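Local coordinates for envelope glycoprotein (Bourbon virus, PDB 5ZKX), which probably drives viral entry as a class III glycoprotein that fuses the viral and host membranes, at residues Y48-S54 against N138-G144; N73-P77 against T184-S189; D104-C108 against H135-L139. One frame throughout, in Å; residues are numbered along the deposited sequence.

Contact 1 of 3, residues Y48-S54 against N138-G144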
loop_
_atom_site.group_PDB
_atom_site.type_symbol
_atom_site.label_atom_id
_atom_site.label_comp_id
_atom_site.label_asym_id
_atom_site.label_seq_id
_atom_site.Cartn_x
_atom_site.Cartn_y
_atom_site.Cartn_z
ATOM N N TYR A 48 3.267 28.181 -15.475
ATOM C CA TYR A 48 3.076 29.227 -14.486
ATOM C C TYR A 48 3.953 30.424 -14.826
ATOM O O TYR A 48 4.969 30.302 -15.514
ATOM C CB TYR A 48 3.374 28.729 -13.065
ATOM C CG TYR A 48 4.820 28.411 -12.772
ATOM C CD1 TYR A 48 5.676 29.377 -12.261
ATOM C CD2 TYR A 48 5.325 27.135 -12.975
ATOM C CE1 TYR A 48 6.993 29.087 -11.980
ATOM C CE2 TYR A 48 6.643 26.835 -12.694
ATOM C CZ TYR A 48 7.472 27.814 -12.197
ATOM O OH TYR A 48 8.785 27.523 -11.914
ATOM N N ARG A 49 3.531 31.587 -14.342
ATOM C CA ARG A 49 4.286 32.816 -14.522
ATOM C C ARG A 49 3.821 33.828 -13.490
ATOM O O ARG A 49 2.622 33.946 -13.224
ATOM C CB ARG A 49 4.118 33.388 -15.933
ATOM C CG ARG A 49 4.773 34.748 -16.121
ATOM C CD ARG A 49 4.710 35.203 -17.564
ATOM N NE ARG A 49 3.339 35.311 -18.051
ATOM C CZ ARG A 49 3.018 35.372 -19.338
ATOM N NH1 ARG A 49 3.972 35.334 -20.257
ATOM N NH2 ARG A 49 1.747 35.469 -19.707
ATOM N N ALA A 50 4.777 34.549 -12.911
ATOM C CA ALA A 50 4.480 35.633 -11.987
ATOM C C ALA A 50 5.653 36.602 -11.999
ATOM O O ALA A 50 6.720 36.315 -12.548
ATOM C CB ALA A 50 4.214 35.112 -10.572
ATOM N N TYR A 51 5.443 37.761 -11.382
ATOM C CA TYR A 51 6.515 38.730 -11.236
ATOM C C TYR A 51 6.445 39.383 -9.864
ATOM O O TYR A 51 5.361 39.662 -9.343
ATOM C CB TYR A 51 6.477 39.795 -12.351
ATOM C CG TYR A 51 5.275 40.720 -12.362
ATOM C CD1 TYR A 51 5.249 41.869 -11.582
ATOM C CD2 TYR A 51 4.186 40.467 -13.187
ATOM C CE1 TYR A 51 4.165 42.722 -11.600
ATOM C CE2 TYR A 51 3.095 41.319 -13.213
ATOM C CZ TYR A 51 3.093 42.446 -12.418
ATOM O OH TYR A 51 2.014 43.299 -12.432
ATOM N N TRP A 52 7.616 39.604 -9.283
ATOM C CA TRP A 52 7.750 40.377 -8.060
ATOM C C TRP A 52 8.081 41.819 -8.424
ATOM O O TRP A 52 9.028 42.072 -9.177
ATOM C CB TRP A 52 8.846 39.783 -7.176
ATOM C CG TRP A 52 9.342 40.711 -6.125
ATOM C CD1 TRP A 52 10.464 41.488 -6.180
ATOM C CD2 TRP A 52 8.737 40.965 -4.853
ATOM N NE1 TRP A 52 10.593 42.210 -5.020
ATOM C CE2 TRP A 52 9.545 41.906 -4.188
ATOM C CE3 TRP A 52 7.588 40.491 -4.213
ATOM C CZ2 TRP A 52 9.243 42.380 -2.915
ATOM C CZ3 TRP A 52 7.290 40.963 -2.949
ATOM C CH2 TRP A 52 8.113 41.897 -2.315
ATOM N N ARG A 53 7.293 42.759 -7.908
ATOM C CA ARG A 53 7.483 44.176 -8.190
ATOM C C ARG A 53 7.691 44.930 -6.887
ATOM O O ARG A 53 6.936 44.739 -5.931
ATOM C CB ARG A 53 6.288 44.756 -8.952
ATOM C CG ARG A 53 6.312 46.274 -9.077
ATOM C CD ARG A 53 4.910 46.832 -9.226
ATOM N NE ARG A 53 4.389 46.644 -10.576
ATOM C CZ ARG A 53 3.095 46.595 -10.877
ATOM N NH1 ARG A 53 2.182 46.718 -9.921
ATOM N NH2 ARG A 53 2.713 46.425 -12.136
ATOM N N SER A 54 8.714 45.784 -6.853
ATOM C CA SER A 54 8.992 46.638 -5.700
ATOM C C SER A 54 9.181 48.067 -6.198
ATOM O O SER A 54 10.250 48.419 -6.704
ATOM C CB SER A 54 10.217 46.158 -4.930
ATOM O OG SER A 54 10.283 46.790 -3.662
ATOM N N ASN A 138 12.223 47.710 -8.863
ATOM C CA ASN A 138 12.779 46.370 -8.965
ATOM C C ASN A 138 11.698 45.445 -9.501
ATOM O O ASN A 138 10.550 45.493 -9.050
ATOM C CB ASN A 138 13.287 45.853 -7.615
ATOM C CG ASN A 138 14.617 46.454 -7.220
ATOM O OD1 ASN A 138 15.671 46.033 -7.700
ATOM N ND2 ASN A 138 14.578 47.444 -6.338
ATOM N N LEU A 139 12.074 44.602 -10.459
ATOM C CA LEU A 139 11.137 43.692 -11.111
ATOM C C LEU A 139 11.854 42.385 -11.413
ATOM O O LEU A 139 12.890 42.388 -12.084
ATOM C CB LEU A 139 10.578 44.316 -12.392
ATOM C CG LEU A 139 9.383 43.646 -13.068
ATOM C CD1 LEU A 139 8.153 43.737 -12.186
ATOM C CD2 LEU A 139 9.119 44.275 -14.426
ATOM N N SER A 140 11.307 41.272 -10.915
ATOM C CA SER A 140 11.871 39.944 -11.115
ATOM C C SER A 140 10.767 38.973 -11.509
ATOM O O SER A 140 9.681 38.989 -10.923
ATOM C CB SER A 140 12.574 39.448 -9.852
ATOM O OG SER A 140 13.491 38.411 -10.149
ATOM N N TRP A 141 11.050 38.120 -12.490
ATOM C CA TRP A 141 10.050 37.240 -13.078
ATOM C C TRP A 141 10.342 35.779 -12.758
ATOM O O TRP A 141 11.487 35.391 -12.510
ATOM C CB TRP A 141 9.985 37.417 -14.599
ATOM C CG TRP A 141 9.405 38.720 -15.027
ATOM C CD1 TRP A 141 10.046 39.922 -15.089
ATOM C CD2 TRP A 141 8.059 38.960 -15.456
ATOM N NE1 TRP A 141 9.184 40.896 -15.527
ATOM C CE2 TRP A 141 7.957 40.332 -15.760
ATOM C CE3 TRP A 141 6.931 38.149 -15.611
ATOM C CZ2 TRP A 141 6.772 40.909 -16.211
ATOM C CZ3 TRP A 141 5.755 38.724 -16.059
ATOM C CH2 TRP A 141 5.685 40.090 -16.353
ATOM N N ARG A 142 9.281 34.975 -12.768
ATOM C CA ARG A 142 9.378 33.530 -12.642
ATOM C C ARG A 142 8.453 32.895 -13.670
ATOM O O ARG A 142 7.409 33.454 -14.013
ATOM C CB ARG A 142 9.019 33.048 -11.227
ATOM C CG ARG A 142 7.521 33.010 -10.935
ATOM C CD ARG A 142 7.240 32.761 -9.461
ATOM N NE ARG A 142 7.966 31.604 -8.943
ATOM C CZ ARG A 142 7.404 30.432 -8.666
ATOM N NH1 ARG A 142 6.104 30.256 -8.856
ATOM N NH2 ARG A 142 8.141 29.436 -8.200
ATOM N N CYS A 143 8.855 31.732 -14.177
ATOM C CA CYS A 143 8.023 31.012 -15.132
ATOM C C CYS A 143 8.493 29.570 -15.228
ATOM O O CYS A 143 9.648 29.246 -14.939
ATOM C CB CYS A 143 8.041 31.673 -16.515
ATOM S SG CYS A 143 9.623 31.593 -17.377
ATOM N N GLY A 144 7.576 28.709 -15.649
ATOM C CA GLY A 144 7.888 27.310 -15.857
ATOM C C GLY A 144 6.827 26.666 -16.714
ATOM O O GLY A 144 5.713 27.183 -16.850
HETATM O O HOH W 1 12.727 48.624 -5.201
#
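Y51 and W141 face each other as a non-hydrogen-bonded pair, with their side chains alongside and pointing the same way. Y51 CB sits 3.6 Å from the centroid of the W141 six-membered ring, almost on its normal, which makes a CH-pi contact. Because Y51 CG is folded between its backbone N and carbonyl carbon (chi1 66°), the phenol stays beside the indole, and Y51 CD2 approaches W141 CH2 to 3.5 Å. The two ring planes are inclined at 45°. L139 CD1 meets Y51 CD1 obliquely, at 3.5 Å, while the aliphatic part of R49 reaches the indole, R49 CD lying 4.0 Å from W141 CZ3. These strands, 44-58 and 134-148, are neighbours in the antiparallel sheet of this gp64-family glycoprotein. Their segments run at 165°, with paired N-H to O bonds at Y48/G144, A50/R142, W52/S140 and S54/N138; the bond from W52 N to S140 O is 2.7 Å long. On the opposite face, Y48 lays its CE1 over a face of the R142 guanidinium, 3.5 Å from NH1, while E187 and E122 engage that group by salt bridges. G144 CA covers one face of the Y48 ring, 3.9 Å from its centroid. W52, also on this face, meets the ring of Y440 of the second subunit edge-to-face. At the N138 end, water 1 donates to S54 O at 2.9 Å, and N138 ND2 is hydrogen-bonded to N128.

Contact 2 of 3, residues N73-P77 against T184-S189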
loop_
_atom_site.group_PDB
_atom_site.type_symbol
_atom_site.label_atom_id
_atom_site.label_comp_id
_atom_site.label_asym_id
_atom_site.label_seq_id
_atom_site.Cartn_x
_atom_site.Cartn_y
_atom_site.Cartn_z
ATOM N N ASN A 73 2.551 39.397 -8.265
ATOM C CA ASN A 73 1.417 39.395 -9.177
ATOM C C ASN A 73 1.477 38.197 -10.108
ATOM O O ASN A 73 2.498 37.984 -10.777
ATOM C CB ASN A 73 1.380 40.688 -9.997
ATOM C CG ASN A 73 1.292 41.925 -9.128
ATOM O OD1 ASN A 73 2.300 42.572 -8.851
ATOM N ND2 ASN A 73 0.085 42.260 -8.693
ATOM N N PRO A 74 0.411 37.403 -10.181
ATOM C CA PRO A 74 0.393 36.275 -11.115
ATOM C C PRO A 74 -0.034 36.715 -12.506
ATOM O O PRO A 74 -0.985 37.481 -12.678
ATOM C CB PRO A 74 -0.643 35.333 -10.494
ATOM C CG PRO A 74 -1.615 36.268 -9.840
ATOM C CD PRO A 74 -0.808 37.455 -9.355
ATOM N N LYS A 75 0.688 36.226 -13.508
ATOM C CA LYS A 75 0.363 36.474 -14.910
ATOM C C LYS A 75 0.326 35.128 -15.617
ATOM O O LYS A 75 1.258 34.768 -16.352
ATOM C CB LYS A 75 1.363 37.435 -15.553
ATOM C CG LYS A 75 1.059 38.905 -15.286
ATOM C CD LYS A 75 -0.210 39.356 -15.999
ATOM C CE LYS A 75 -0.798 40.599 -15.347
ATOM N NZ LYS A 75 -2.091 41.010 -15.970
ATOM N N PRO A 76 -0.733 34.352 -15.411
ATOM C CA PRO A 76 -0.829 33.036 -16.043
ATOM C C PRO A 76 -0.911 33.173 -17.552
ATOM O O PRO A 76 -1.639 34.035 -18.066
ATOM C CB PRO A 76 -2.127 32.457 -15.460
ATOM C CG PRO A 76 -2.919 33.649 -15.055
ATOM C CD PRO A 76 -1.927 34.671 -14.607
ATOM N N PRO A 77 -0.166 32.355 -18.291
ATOM C CA PRO A 77 -0.151 32.495 -19.752
ATOM C C PRO A 77 -1.516 32.225 -20.361
ATOM O O PRO A 77 -2.353 31.526 -19.788
ATOM C CB PRO A 77 0.876 31.447 -20.198
ATOM C CG PRO A 77 0.953 30.478 -19.064
ATOM C CD PRO A 77 0.732 31.288 -17.825
ATOM N N THR A 184 -7.344 28.368 -15.669
ATOM C CA THR A 184 -6.333 29.181 -15.011
ATOM C C THR A 184 -6.623 29.229 -13.517
ATOM O O THR A 184 -7.772 29.416 -13.111
ATOM C CB THR A 184 -6.320 30.602 -15.599
ATOM O OG1 THR A 184 -5.594 30.607 -16.834
ATOM C CG2 THR A 184 -5.688 31.584 -14.637
ATOM N N ASP A 185 -5.582 29.054 -12.703
ATOM C CA ASP A 185 -5.708 29.131 -11.246
ATOM C C ASP A 185 -4.489 29.876 -10.711
ATOM O O ASP A 185 -3.409 29.293 -10.582
ATOM C CB ASP A 185 -5.830 27.746 -10.620
ATOM C CG ASP A 185 -6.372 27.788 -9.196
ATOM O OD1 ASP A 185 -6.293 28.854 -8.549
ATOM O OD2 ASP A 185 -6.877 26.749 -8.720
ATOM N N GLY A 186 -4.671 31.154 -10.399
ATOM C CA GLY A 186 -3.580 31.944 -9.851
ATOM C C GLY A 186 -2.441 32.071 -10.841
ATOM O O GLY A 186 -2.600 32.609 -11.941
ATOM N N GLU A 187 -1.267 31.566 -10.450
ATOM C CA GLU A 187 -0.086 31.621 -11.305
ATOM C C GLU A 187 -0.162 30.646 -12.468
ATOM O O GLU A 187 0.492 30.869 -13.492
ATOM C CB GLU A 187 1.172 31.307 -10.492
ATOM C CG GLU A 187 1.893 32.510 -9.925
ATOM C CD GLU A 187 3.092 32.120 -9.073
ATOM O OE1 GLU A 187 3.106 32.454 -7.869
ATOM O OE2 GLU A 187 4.020 31.478 -9.605
ATOM N N PHE A 188 -0.935 29.576 -12.333
ATOM C CA PHE A 188 -0.832 28.431 -13.221
ATOM C C PHE A 188 -1.932 28.443 -14.271
ATOM O O PHE A 188 -3.042 28.925 -14.038
ATOM C CB PHE A 188 -0.896 27.127 -12.425
ATOM C CG PHE A 188 0.239 26.951 -11.455
ATOM C CD1 PHE A 188 1.338 26.177 -11.786
ATOM C CD2 PHE A 188 0.204 27.552 -10.208
ATOM C CE1 PHE A 188 2.379 26.012 -10.896
ATOM C CE2 PHE A 188 1.243 27.390 -9.316
ATOM C CZ PHE A 188 2.330 26.622 -9.661
ATOM N N SER A 189 -1.601 27.903 -15.439
ATOM C CA SER A 189 -2.555 27.649 -16.505
ATOM C C SER A 189 -2.413 26.198 -16.937
ATOM O O SER A 189 -1.297 25.683 -17.064
ATOM C CB SER A 189 -2.338 28.588 -17.701
ATOM O OG SER A 189 -2.810 29.895 -17.417
#
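The ring of P76 packs on one side of a beta hairpin, against T184, G186 and S189. P76 CG lies 3.3 Å from G186 O and 3.5 Å from T184 CG2; the latter is tighter than usual for two carbons, and the side chains of P76 and T184 cross at about a right angle. P76 CB in turn rests against the hydroxyl of S189, 3.3 Å from OG. Two residues earlier, the ring of P74 meets the corner of the turn, with P74 CB 3.7 Å from G186 O and also touching E187 CG.

The polar link is made by S189. S189 OG, set beside its own backbone N and anti to the carbonyl carbon (chi1 -75°), donates to P77 O over 2.9 Å. The donor lies in the carbonyl plane on a lone pair, with a C=O to donor angle of 143°. S189 OG also accepts from T184 OG1 at 2.9 Å, so the two hydroxyls form a short relay ending on P77 O.

The surface that receives the prolines is a type II' beta turn from D185 to F188, joining strands 182-185 and 188-192. It is closed by D185 N to F188 O at 2.9 Å and F188 N to D185 O at 3.0 Å. G186 takes the positive phi (63°) of the turn's first corner. Farther out, strand 44-58 bonds to both sides: R49 makes backbone bonds to K75 and to E187. E187 OE2 is salt-bridged to R142. Helix 79-88 touches P77 through W85 and S189 through L82.

Proline nitrogens carry no N-H, so P74, P76 and P77 cannot donate backbone bonds to the hairpin; the interface therefore rests on carbon packing and on the hydroxyl relay, which satisfies P77 O.

Contact 3 of 3, residues D104-C108 against H135-L139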
loop_
_atom_site.group_PDB
_atom_site.type_symbol
_atom_site.label_atom_id
_atom_site.label_comp_id
_atom_site.label_asym_id
_atom_site.label_seq_id
_atom_site.Cartn_x
_atom_site.Cartn_y
_atom_site.Cartn_z
ATOM N N ASP A 104 14.316 55.721 -15.095
ATOM C CA ASP A 104 14.057 54.337 -15.461
ATOM C C ASP A 104 13.070 53.655 -14.526
ATOM O O ASP A 104 12.619 52.556 -14.843
ATOM C CB ASP A 104 15.373 53.564 -15.496
ATOM C CG ASP A 104 16.459 54.312 -16.243
ATOM O OD1 ASP A 104 17.588 54.401 -15.713
ATOM O OD2 ASP A 104 16.183 54.813 -17.354
ATOM N N SER A 105 12.725 54.268 -13.389
ATOM C CA SER A 105 11.745 53.665 -12.492
ATOM C C SER A 105 10.358 53.602 -13.112
ATOM O O SER A 105 9.500 52.871 -12.606
ATOM C CB SER A 105 11.679 54.435 -11.174
ATOM O OG SER A 105 10.972 55.650 -11.337
ATOM N N SER A 106 10.113 54.359 -14.187
ATOM C CA SER A 106 8.859 54.231 -14.917
ATOM C C SER A 106 8.697 52.848 -15.529
ATOM O O SER A 106 7.586 52.484 -15.928
ATOM C CB SER A 106 8.764 55.291 -16.016
ATOM O OG SER A 106 9.526 54.916 -17.155
ATOM N N ILE A 107 9.777 52.069 -15.600
ATOM C CA ILE A 107 9.714 50.701 -16.086
ATOM C C ILE A 107 8.813 49.802 -15.253
ATOM O O ILE A 107 8.425 48.730 -15.730
ATOM C CB ILE A 107 11.144 50.137 -16.105
ATOM C CG1 ILE A 107 11.292 48.883 -16.971
ATOM C CG2 ILE A 107 11.572 49.749 -14.718
ATOM C CD1 ILE A 107 10.890 49.071 -18.400
ATOM N N CYS A 108 8.419 50.228 -14.046
ATOM C CA CYS A 108 7.604 49.387 -13.170
ATOM C C CYS A 108 6.173 49.227 -13.657
ATOM O O CYS A 108 5.469 48.359 -13.140
ATOM C CB CYS A 108 7.604 49.941 -11.743
ATOM S SG CYS A 108 8.876 49.238 -10.643
ATOM N N HIS A 135 12.041 57.822 -7.183
ATOM C CA HIS A 135 11.456 56.491 -7.158
ATOM C C HIS A 135 12.496 55.451 -7.552
ATOM O O HIS A 135 13.452 55.745 -8.270
ATOM C CB HIS A 135 10.264 56.397 -8.111
ATOM C CG HIS A 135 9.053 57.139 -7.642
ATOM N ND1 HIS A 135 8.126 56.586 -6.785
ATOM C CD2 HIS A 135 8.612 58.388 -7.918
ATOM C CE1 HIS A 135 7.168 57.464 -6.550
ATOM N NE2 HIS A 135 7.440 58.566 -7.225
ATOM N N THR A 136 12.296 54.222 -7.078
ATOM C CA THR A 136 13.151 53.097 -7.430
ATOM C C THR A 136 12.278 51.923 -7.847
ATOM O O THR A 136 11.206 51.700 -7.274
ATOM C CB THR A 136 14.066 52.684 -6.266
ATOM O OG1 THR A 136 14.736 53.842 -5.753
ATOM C CG2 THR A 136 15.112 51.675 -6.736
ATOM N N CYS A 137 12.732 51.178 -8.851
ATOM C CA CYS A 137 11.970 50.054 -9.374
ATOM C C CYS A 137 12.818 48.795 -9.349
ATOM O O CYS A 137 13.986 48.812 -9.750
ATOM C CB CYS A 137 11.473 50.322 -10.798
ATOM S SG CYS A 137 10.508 48.955 -11.518
ATOM N N ASN A 138 12.223 47.710 -8.863
ATOM C CA ASN A 138 12.779 46.370 -8.965
ATOM C C ASN A 138 11.698 45.445 -9.501
ATOM O O ASN A 138 10.550 45.493 -9.050
ATOM C CB ASN A 138 13.287 45.853 -7.615
ATOM C CG ASN A 138 14.617 46.454 -7.220
ATOM O OD1 ASN A 138 15.671 46.033 -7.700
ATOM N ND2 ASN A 138 14.578 47.444 -6.338
ATOM N N LEU A 139 12.074 44.602 -10.459
ATOM C CA LEU A 139 11.137 43.692 -11.111
ATOM C C LEU A 139 11.854 42.385 -11.413
ATOM O O LEU A 139 12.890 42.388 -12.084
ATOM C CB LEU A 139 10.578 44.316 -12.392
ATOM C CG LEU A 139 9.383 43.646 -13.068
ATOM C CD1 LEU A 139 8.153 43.737 -12.186
ATOM C CD2 LEU A 139 9.119 44.275 -14.426
#
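The disulfide between C108 and C137 staples a 3-10 turn, residues 104-108, to one face of strand 134-148. The sulfurs, C108 SG and C137 SG, are 1.9 Å apart, and the chi3 of 106° gives the bridge a right-handed twist. On the strand side, C137 SG stands anti to its backbone N (chi1 -180°), while C108 reaches it with a less regular chi1 of -93°. I107 flanks the bridge, its CG2 branch 3.5 Å from C137 SG, and its side chain also touches V97 and A100 of the adjacent short strands. The turn belongs to the loop between strands 100-101 and 116-118 and keeps its shape by two internal bonds: I107 N to D104 O at 3.0 Å and C108 N to S105 O at 3.2 Å. The same S105 O packs on C137 CB at 3.7 Å, so S105 also leans on the strand. S105 CB points to the strand, and S105 OG meets H135 CB at 3.4 Å; that hydroxyl is hydrogen-bonded to S102 O, consistent with a fixed rotation. H135 directs its CB to the turn, but its ring leads away and meets the rings of Y55 and Y57. The strand's own backbone bonds go to neighbouring strands, C137 pairing with A100 and T136 with C56.

In the fold
All three contacts belong to one antiparallel sheet region, with strand 44-58 at its middle. Contacts 1 and 2 have centres 11 Å apart and touch directly, through the salt bridge between R142 NH1 and E187 OE2 (2.5 Å, short) and through R49 NE, which lies 2.7 Å from K75 O, a probable hydrogen bond. Contact 3 continues along strand 134-148 from contact 1, sharing N138 and L139, with centres 14 Å apart. Contacts 2 and 3 do not touch; their centres are 23 Å apart and their nearest atoms about 7 Å. Strand 134-148 is also disulfide-linked at two points, by C137 in contact 3 and by C143 in contact 1, whose partner is C91.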